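Local coordinates for protein MHC class I antigen (Ctenopharyngodon idella, PDB 5H5Z) that probably presents peptides at the cell surface to T cells as the heavy chain of a bony fish MHC class I molecule, paired with beta-2-microglobulin, at residues A[181-186]-A[196-201]; A[210-215]-A[250-255]; A[218-223]-A[240-245]. One frame throughout, in Å; residues are numbered along the deposited sequence.

Interaction 1 (A[181-186]-A[196-201]); sequences PQVSLL and CHATGF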
# COMPACT_ATOMS: atom_id res chain seq x y z
N PRO A 181 -2.06 12.76 15.19
CA PRO A 181 -3.33 12.03 15.07
C PRO A 181 -4.51 12.80 15.68
O PRO A 181 -4.35 13.49 16.69
CB PRO A 181 -3.10 10.72 15.83
CG PRO A 181 -1.84 10.88 16.59
CD PRO A 181 -1.07 12.02 16.00
N GLN A 182 -5.66 12.69 15.02
CA GLN A 182 -6.93 13.10 15.60
C GLN A 182 -7.47 11.89 16.33
O GLN A 182 -7.65 10.83 15.74
CB GLN A 182 -7.89 13.60 14.52
CG GLN A 182 -7.37 14.83 13.76
CD GLN A 182 -8.24 15.25 12.60
OE1 GLN A 182 -7.79 15.29 11.45
NE2 GLN A 182 -9.50 15.57 12.88
N VAL A 183 -7.72 12.04 17.64
CA VAL A 183 -8.03 10.90 18.50
C VAL A 183 -9.43 11.00 19.08
O VAL A 183 -9.82 12.06 19.58
CB VAL A 183 -7.00 10.76 19.65
CG1 VAL A 183 -7.31 9.55 20.53
CG2 VAL A 183 -5.57 10.67 19.10
N SER A 184 -10.18 9.90 19.00
CA SER A 184 -11.50 9.81 19.64
C SER A 184 -11.65 8.49 20.41
O SER A 184 -10.99 7.50 20.10
CB SER A 184 -12.62 9.94 18.61
OG SER A 184 -12.62 11.22 18.00
N LEU A 185 -12.51 8.51 21.43
CA LEU A 185 -12.91 7.29 22.13
C LEU A 185 -14.33 6.97 21.72
O LEU A 185 -15.23 7.80 21.86
CB LEU A 185 -12.85 7.46 23.65
CG LEU A 185 -11.59 7.10 24.43
CD1 LEU A 185 -11.91 7.10 25.92
CD2 LEU A 185 -11.00 5.76 24.03
N LEU A 186 -14.52 5.75 21.22
CA LEU A 186 -15.79 5.35 20.62
C LEU A 186 -16.41 4.21 21.39
O LEU A 186 -15.71 3.33 21.89
CB LEU A 186 -15.57 4.90 19.17
CG LEU A 186 -14.71 5.77 18.23
CD1 LEU A 186 -14.62 5.15 16.84
CD2 LEU A 186 -15.22 7.20 18.16
N CYS A 196 -10.36 3.12 20.98
CA CYS A 196 -9.54 4.33 20.84
C CYS A 196 -9.07 4.42 19.39
O CYS A 196 -8.26 3.61 18.94
CB CYS A 196 -8.35 4.25 21.79
SG CYS A 196 -7.27 5.70 21.81
N HIS A 197 -9.58 5.42 18.68
CA HIS A 197 -9.38 5.57 17.24
C HIS A 197 -8.49 6.77 16.96
O HIS A 197 -8.80 7.88 17.39
CB HIS A 197 -10.74 5.73 16.55
CG HIS A 197 -10.65 5.91 15.06
ND1 HIS A 197 -10.43 4.86 14.20
CD2 HIS A 197 -10.77 7.02 14.29
CE1 HIS A 197 -10.40 5.32 12.96
NE2 HIS A 197 -10.61 6.62 12.99
N ALA A 198 -7.39 6.53 16.24
CA ALA A 198 -6.45 7.58 15.85
C ALA A 198 -6.39 7.66 14.34
O ALA A 198 -6.19 6.64 13.68
CB ALA A 198 -5.07 7.28 16.41
N THR A 199 -6.56 8.86 13.79
CA THR A 199 -6.59 9.03 12.33
C THR A 199 -5.92 10.32 11.85
O THR A 199 -5.81 11.29 12.60
CB THR A 199 -8.03 8.96 11.77
OG1 THR A 199 -7.98 8.75 10.35
CG2 THR A 199 -8.82 10.24 12.07
N GLY A 200 -5.48 10.31 10.59
CA GLY A 200 -5.00 11.52 9.93
C GLY A 200 -3.55 11.84 10.19
O GLY A 200 -3.10 12.95 9.92
N PHE A 201 -2.80 10.87 10.70
CA PHE A 201 -1.43 11.11 11.09
C PHE A 201 -0.40 10.69 10.03
O PHE A 201 -0.66 9.80 9.21
CB PHE A 201 -1.12 10.48 12.46
CG PHE A 201 -1.39 9.00 12.53
CD1 PHE A 201 -0.42 8.08 12.14
CD2 PHE A 201 -2.62 8.52 12.99
CE1 PHE A 201 -0.67 6.72 12.21
CE2 PHE A 201 -2.88 7.16 13.05
CZ PHE A 201 -1.90 6.26 12.66
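Four backbone hydrogen bonds join Gln182 to Thr199 and Ser184 to His197, making 181-186 and 196-201 neighbouring antiparallel strands. The bond from Gln182 N to Thr199 O is 2.8 Å long, and the reverse one from Thr199 N to Gln182 O measures 3.0 Å and is somewhat more bent. Ser184 and His197 exchange a similar pair, in which His197 N reaches Ser184 O almost straight, at 173° about the hydrogen. Between these two hydrogen-bonded pairs lies the non-hydrogen-bonded pair Val183 and Ala198, where Val183 CA stands 3.3 Å from His197 O in a CA-H...O contact.

The strands form the first hairpin of the immunoglobulin C1-set domain, that is, the alpha 3 domain of the class I heavy chain, and the alternation of their side chains serves its sandwich. Val183, Leu185, Cys196 and Ala198 face inward, toward the other sheet. Cys196 SG, anti to its own nitrogen (chi1 -177°), is carried into the core to form the disulfide with Cys254, and Leu185 CD2 lies 3.8 Å from Cys196 CB. Ala198, with only a methyl, lets Pro181 pack close, CB to CB at 4.0 Å.

Gln182, Ser184, His197 and Thr199 occupy the other face, which beta-2-microglobulin touches, with Tyr14, Pro15 and His13 of that chain against Gln182, Ser184 and His197; this suits their polar or mixed character. Thr199 OG1 is hydrogen-bonded to Asn229 and to the backbone oxygen of His13 of beta-2-microglobulin. Leu186 CD1 approaches His197 CB at 3.9 Å, a branched apolar end against the methylene that carries the imidazole.

At the far end the chain turns a corner through Gly200, whose positive phi suits glycine; with Phe201 it forms a G1 beta bulge opposite Phe234. Pro181 CB meets Phe201 CD2 at 3.6 Å, the two side chains meeting at a slant.

Interaction 2 (A[210-215]-A[250-255]); sequences WQKNGQ and NRFSCV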
# COMPACT_ATOMS: atom_id res chain seq x y z
N TRP A 210 -3.48 1.58 26.64
CA TRP A 210 -4.54 1.78 27.60
C TRP A 210 -3.94 1.84 28.99
O TRP A 210 -2.97 1.17 29.28
CB TRP A 210 -5.56 0.65 27.53
CG TRP A 210 -6.34 0.62 26.26
CD1 TRP A 210 -6.06 -0.11 25.15
CD2 TRP A 210 -7.54 1.33 25.98
NE1 TRP A 210 -7.00 0.11 24.19
CE2 TRP A 210 -7.93 0.99 24.68
CE3 TRP A 210 -8.33 2.22 26.71
CZ2 TRP A 210 -9.06 1.51 24.08
CZ3 TRP A 210 -9.46 2.73 26.12
CH2 TRP A 210 -9.81 2.38 24.82
N GLN A 211 -4.52 2.68 29.84
CA GLN A 211 -4.08 2.76 31.21
C GLN A 211 -5.26 2.58 32.16
O GLN A 211 -6.37 3.02 31.88
CB GLN A 211 -3.37 4.09 31.48
CG GLN A 211 -1.94 4.13 30.96
CD GLN A 211 -1.08 5.13 31.70
OE1 GLN A 211 -1.54 6.20 32.10
NE2 GLN A 211 0.19 4.79 31.87
N LYS A 212 -5.02 1.90 33.26
CA LYS A 212 -6.00 1.78 34.32
C LYS A 212 -5.45 2.48 35.54
O LYS A 212 -4.41 2.11 36.06
CB LYS A 212 -6.26 0.30 34.62
CG LYS A 212 -7.33 0.04 35.67
CD LYS A 212 -7.48 -1.45 35.90
CE LYS A 212 -8.37 -1.74 37.10
NZ LYS A 212 -8.33 -3.18 37.47
N ASN A 213 -6.15 3.51 36.00
CA ASN A 213 -5.73 4.21 37.20
C ASN A 213 -4.29 4.69 37.09
O ASN A 213 -3.53 4.62 38.06
CB ASN A 213 -5.91 3.29 38.42
CG ASN A 213 -7.34 2.83 38.58
OD1 ASN A 213 -8.27 3.58 38.35
ND2 ASN A 213 -7.51 1.57 38.98
N GLY A 214 -3.91 5.17 35.91
CA GLY A 214 -2.58 5.71 35.69
C GLY A 214 -1.47 4.70 35.49
O GLY A 214 -0.30 5.07 35.50
N GLN A 215 -1.81 3.44 35.30
CA GLN A 215 -0.80 2.42 35.04
C GLN A 215 -1.13 1.68 33.76
O GLN A 215 -2.29 1.57 33.39
CB GLN A 215 -0.69 1.43 36.20
CG GLN A 215 -0.30 2.07 37.53
CD GLN A 215 1.04 2.77 37.47
OE1 GLN A 215 1.15 3.93 37.86
NE2 GLN A 215 2.06 2.07 36.99
N ASN A 250 -13.12 2.04 37.98
CA ASN A 250 -11.74 2.48 37.77
C ASN A 250 -11.63 3.65 36.81
O ASN A 250 -12.61 4.05 36.19
CB ASN A 250 -10.88 1.30 37.30
CG ASN A 250 -11.02 0.08 38.19
OD1 ASN A 250 -11.90 -0.76 37.99
ND2 ASN A 250 -10.17 -0.02 39.20
N ARG A 251 -10.43 4.22 36.70
CA ARG A 251 -10.19 5.33 35.79
C ARG A 251 -9.37 4.85 34.60
O ARG A 251 -8.14 4.88 34.63
CB ARG A 251 -9.50 6.48 36.51
CG ARG A 251 -10.39 7.23 37.49
CD ARG A 251 -9.63 8.34 38.21
NE ARG A 251 -9.20 9.40 37.30
CZ ARG A 251 -8.61 10.53 37.67
NH1 ARG A 251 -8.26 11.43 36.76
NH2 ARG A 251 -8.38 10.78 38.96
N PHE A 252 -10.06 4.40 33.57
CA PHE A 252 -9.42 3.97 32.34
C PHE A 252 -9.21 5.15 31.40
O PHE A 252 -10.00 6.09 31.38
CB PHE A 252 -10.25 2.90 31.63
CG PHE A 252 -10.11 1.52 32.22
CD1 PHE A 252 -9.10 0.67 31.79
CD2 PHE A 252 -10.99 1.07 33.20
CE1 PHE A 252 -8.97 -0.61 32.32
CE2 PHE A 252 -10.87 -0.20 33.74
CZ PHE A 252 -9.85 -1.04 33.30
N SER A 253 -8.13 5.09 30.63
CA SER A 253 -7.86 6.10 29.62
C SER A 253 -7.10 5.47 28.46
O SER A 253 -6.46 4.43 28.63
CB SER A 253 -7.06 7.26 30.21
OG SER A 253 -5.80 6.82 30.68
N CYS A 254 -7.18 6.10 27.29
CA CYS A 254 -6.35 5.73 26.15
C CYS A 254 -5.25 6.76 25.99
O CYS A 254 -5.49 7.95 26.15
CB CYS A 254 -7.17 5.67 24.86
SG CYS A 254 -6.11 5.31 23.43
N VAL A 255 -4.05 6.29 25.67
CA VAL A 255 -2.93 7.18 25.37
C VAL A 255 -2.43 6.91 23.95
O VAL A 255 -2.07 5.78 23.62
CB VAL A 255 -1.78 7.04 26.39
CG1 VAL A 255 -0.66 8.03 26.08
CG2 VAL A 255 -2.28 7.26 27.82
O HOH W 1 -5.89 6.06 33.49
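With CG anti to the backbone nitrogen (chi1 -177°) and every later torsion extended, Lys212 lays its aliphatic chain across the ring of Phe252, whose own CG stands beside its backbone nitrogen (chi1 -79°). Lys212 CG sits over one ring face, 3.9 Å from the centroid, in a CH-pi contact; the long methylene chain can cover an aromatic while carrying its amine onward. Trp210 likewise meets Cys254 with a face: Cys254 CB lies 4.1 Å from the centroid of the six-membered ring, and the sulfur stands higher above that same ring.

These pairs belong to the second sheet of the C1-set sandwich, where the disulfide of Cys254 to Cys196 packs against Trp210, the tryptophan characteristic of immunoglobulin cores. Trp210 NE1 is satisfied by Ser238 OG in the facing sheet.

Gln211 and Ser253 point to the other side of the sheet. Their backbones exchange two hydrogen bonds, with Gln211 N to Ser253 O at 2.9 Å, and both side chains bond to Arg264 NH1, while Gln211 NE2 turns to Asp216.

A type I' turn from Lys212 to Gln215 links strand 207-212 to the short strand 215-216; positive phi at Asn213 and Gly214 fits residues that tolerate it. Asn213 grips Arg251 twice. Its N binds Arg251 O at 2.8 Å from above the carbonyl plane, and its OD1 accepts a hydrogen bond from Arg251 N at the same 2.8 Å. A water bridges the turn to the partner strand, donating to Arg251 O, accepting a long bond from Gly214 N and hydrogen-bonded to Ser253 OG at 2.9 Å.

Interaction 3 (A[218-223]-A[240-245]); sequences DEDVDL and LNVGPD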
# COMPACT_ATOMS: atom_id res chain seq x y z
N ASP A 218 -2.56 -4.01 29.96
CA ASP A 218 -2.37 -4.82 28.76
C ASP A 218 -3.35 -5.99 28.62
O ASP A 218 -3.28 -6.76 27.67
CB ASP A 218 -0.91 -5.29 28.61
CG ASP A 218 -0.39 -6.04 29.83
OD1 ASP A 218 -1.18 -6.69 30.55
OD2 ASP A 218 0.84 -5.99 30.07
N GLU A 219 -4.28 -6.12 29.57
CA GLU A 219 -5.29 -7.18 29.53
C GLU A 219 -6.57 -6.70 28.85
O GLU A 219 -7.00 -5.56 29.04
CB GLU A 219 -5.59 -7.69 30.95
CG GLU A 219 -4.36 -8.18 31.71
CD GLU A 219 -4.67 -8.57 33.14
OE1 GLU A 219 -5.66 -8.07 33.72
OE2 GLU A 219 -3.90 -9.39 33.69
N ASP A 220 -7.18 -7.58 28.05
CA ASP A 220 -8.42 -7.31 27.31
C ASP A 220 -8.27 -6.21 26.25
O ASP A 220 -9.23 -5.49 25.93
CB ASP A 220 -9.58 -6.98 28.27
CG ASP A 220 -9.88 -8.12 29.22
OD1 ASP A 220 -10.14 -9.24 28.74
OD2 ASP A 220 -9.88 -7.88 30.45
N VAL A 221 -7.06 -6.10 25.70
CA VAL A 221 -6.73 -5.11 24.69
C VAL A 221 -6.58 -5.79 23.33
O VAL A 221 -5.93 -6.84 23.21
CB VAL A 221 -5.43 -4.34 25.06
CG1 VAL A 221 -4.98 -3.43 23.92
CG2 VAL A 221 -5.64 -3.54 26.34
N ASP A 222 -7.19 -5.19 22.31
CA ASP A 222 -7.06 -5.66 20.93
C ASP A 222 -6.58 -4.52 20.04
O ASP A 222 -7.35 -3.65 19.66
CB ASP A 222 -8.41 -6.21 20.44
CG ASP A 222 -8.36 -6.70 18.99
OD1 ASP A 222 -7.26 -7.03 18.49
OD2 ASP A 222 -9.44 -6.76 18.36
N LEU A 223 -5.29 -4.53 19.71
CA LEU A 223 -4.69 -3.51 18.86
C LEU A 223 -4.91 -3.81 17.38
O LEU A 223 -4.50 -4.86 16.88
CB LEU A 223 -3.19 -3.37 19.16
CG LEU A 223 -2.37 -2.35 18.36
CD1 LEU A 223 -2.85 -0.93 18.61
CD2 LEU A 223 -0.89 -2.48 18.71
N LEU A 240 -10.60 -1.87 23.91
CA LEU A 240 -10.56 -2.40 25.27
C LEU A 240 -11.88 -3.07 25.59
O LEU A 240 -12.93 -2.44 25.50
CB LEU A 240 -10.29 -1.29 26.29
CG LEU A 240 -10.22 -1.71 27.76
CD1 LEU A 240 -8.93 -2.47 28.06
CD2 LEU A 240 -10.35 -0.50 28.68
N ASN A 241 -11.82 -4.35 25.96
CA ASN A 241 -13.01 -5.07 26.34
C ASN A 241 -13.02 -5.49 27.81
O ASN A 241 -12.84 -6.65 28.15
CB ASN A 241 -13.27 -6.28 25.44
CG ASN A 241 -14.68 -6.83 25.58
OD1 ASN A 241 -15.58 -6.14 26.08
ND2 ASN A 241 -14.89 -8.06 25.14
N VAL A 242 -13.20 -4.50 28.68
CA VAL A 242 -13.53 -4.77 30.07
C VAL A 242 -15.01 -4.44 30.21
O VAL A 242 -15.60 -3.85 29.30
CB VAL A 242 -12.65 -3.95 31.06
CG1 VAL A 242 -11.18 -4.25 30.83
CG2 VAL A 242 -12.92 -2.46 30.95
N GLY A 243 -15.62 -4.83 31.31
CA GLY A 243 -17.06 -4.61 31.46
C GLY A 243 -17.40 -3.16 31.78
O GLY A 243 -16.51 -2.39 32.14
N PRO A 244 -18.69 -2.79 31.66
CA PRO A 244 -19.13 -1.47 32.12
C PRO A 244 -18.86 -1.27 33.61
O PRO A 244 -18.68 -0.14 34.05
CB PRO A 244 -20.64 -1.49 31.84
CG PRO A 244 -21.00 -2.93 31.66
CD PRO A 244 -19.79 -3.55 31.04
N ASP A 245 -18.85 -2.37 34.38
CA ASP A 245 -18.56 -2.31 35.81
C ASP A 245 -17.09 -1.98 36.08
O ASP A 245 -16.79 -1.16 36.95
CB ASP A 245 -18.94 -3.63 36.49
CG ASP A 245 -20.40 -3.98 36.27
OD1 ASP A 245 -21.26 -3.44 37.00
OD2 ASP A 245 -20.69 -4.80 35.37
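Asp220 O accepts the hydrogen bond that joins 218-223 to 240-245: Asn241 N lies 2.8 Å from it, nearly straight at 174° and in the carbonyl plane. The same oxygen also receives a CA-H...O contact from Leu240 CA at 3.4 Å, so two successive residues converge on one carbonyl.

Asp220 itself has a positive phi, and its side chain points toward the partner segment. The backbone brings its CB to 3.3 Å from Asn241 O. With CG beside the backbone nitrogen (chi1 -61°), the carboxylate swings so that OD2 lies 3.9 Å from Val242 CG1, the two side chains crossing at about a right angle. A carboxylate suits this exposed position, where the charged group can remain near solvent.

Here the edge strand 221-228 of the beta-2-microglobulin-facing sheet begins beside the end of strand 234-240, within the C1-set domain. Val221 and Leu240 form an antiparallel non-hydrogen-bonded pair, the last of the ladder on this side; it runs on through Asp222 and Thr239, whereas the chain beyond Asn241 leaves for helix 244-249.

On the face turned to the core, Val221 CG2 and Leu240 CD1 meet at 3.9 Å, their branched ends crossing at a slant. CD1 of Leu240 also lies 3.8 Å from Glu219 O. Both Val221 and Leu240 rest on Trp210, and Leu240 and Val242 touch Phe252, which accounts for apolar residues on this inward side.

In the fold
All three contacts lie in the immunoglobulin domain that follows the peptide-binding alpha 1 and alpha 2 region. Interaction 1 comes first along the chain, closing the short hairpin between strands 182-187 and 194-201. The chain then crosses to the other sheet, where interaction 2 joins strand 207-212 to strand 252-258, closing a loop of 34 residues. Interaction 3 is nested inside that loop, pairing the start of strand 221-228 with the end of strand 234-240. Interactions 1 and 3 share a sheet without touching, their centres about 18 Å apart. Interaction 2 touches interaction 1 through the disulfide and packing, and interaction 3 through packing alone, and thereby ties the two sheets together.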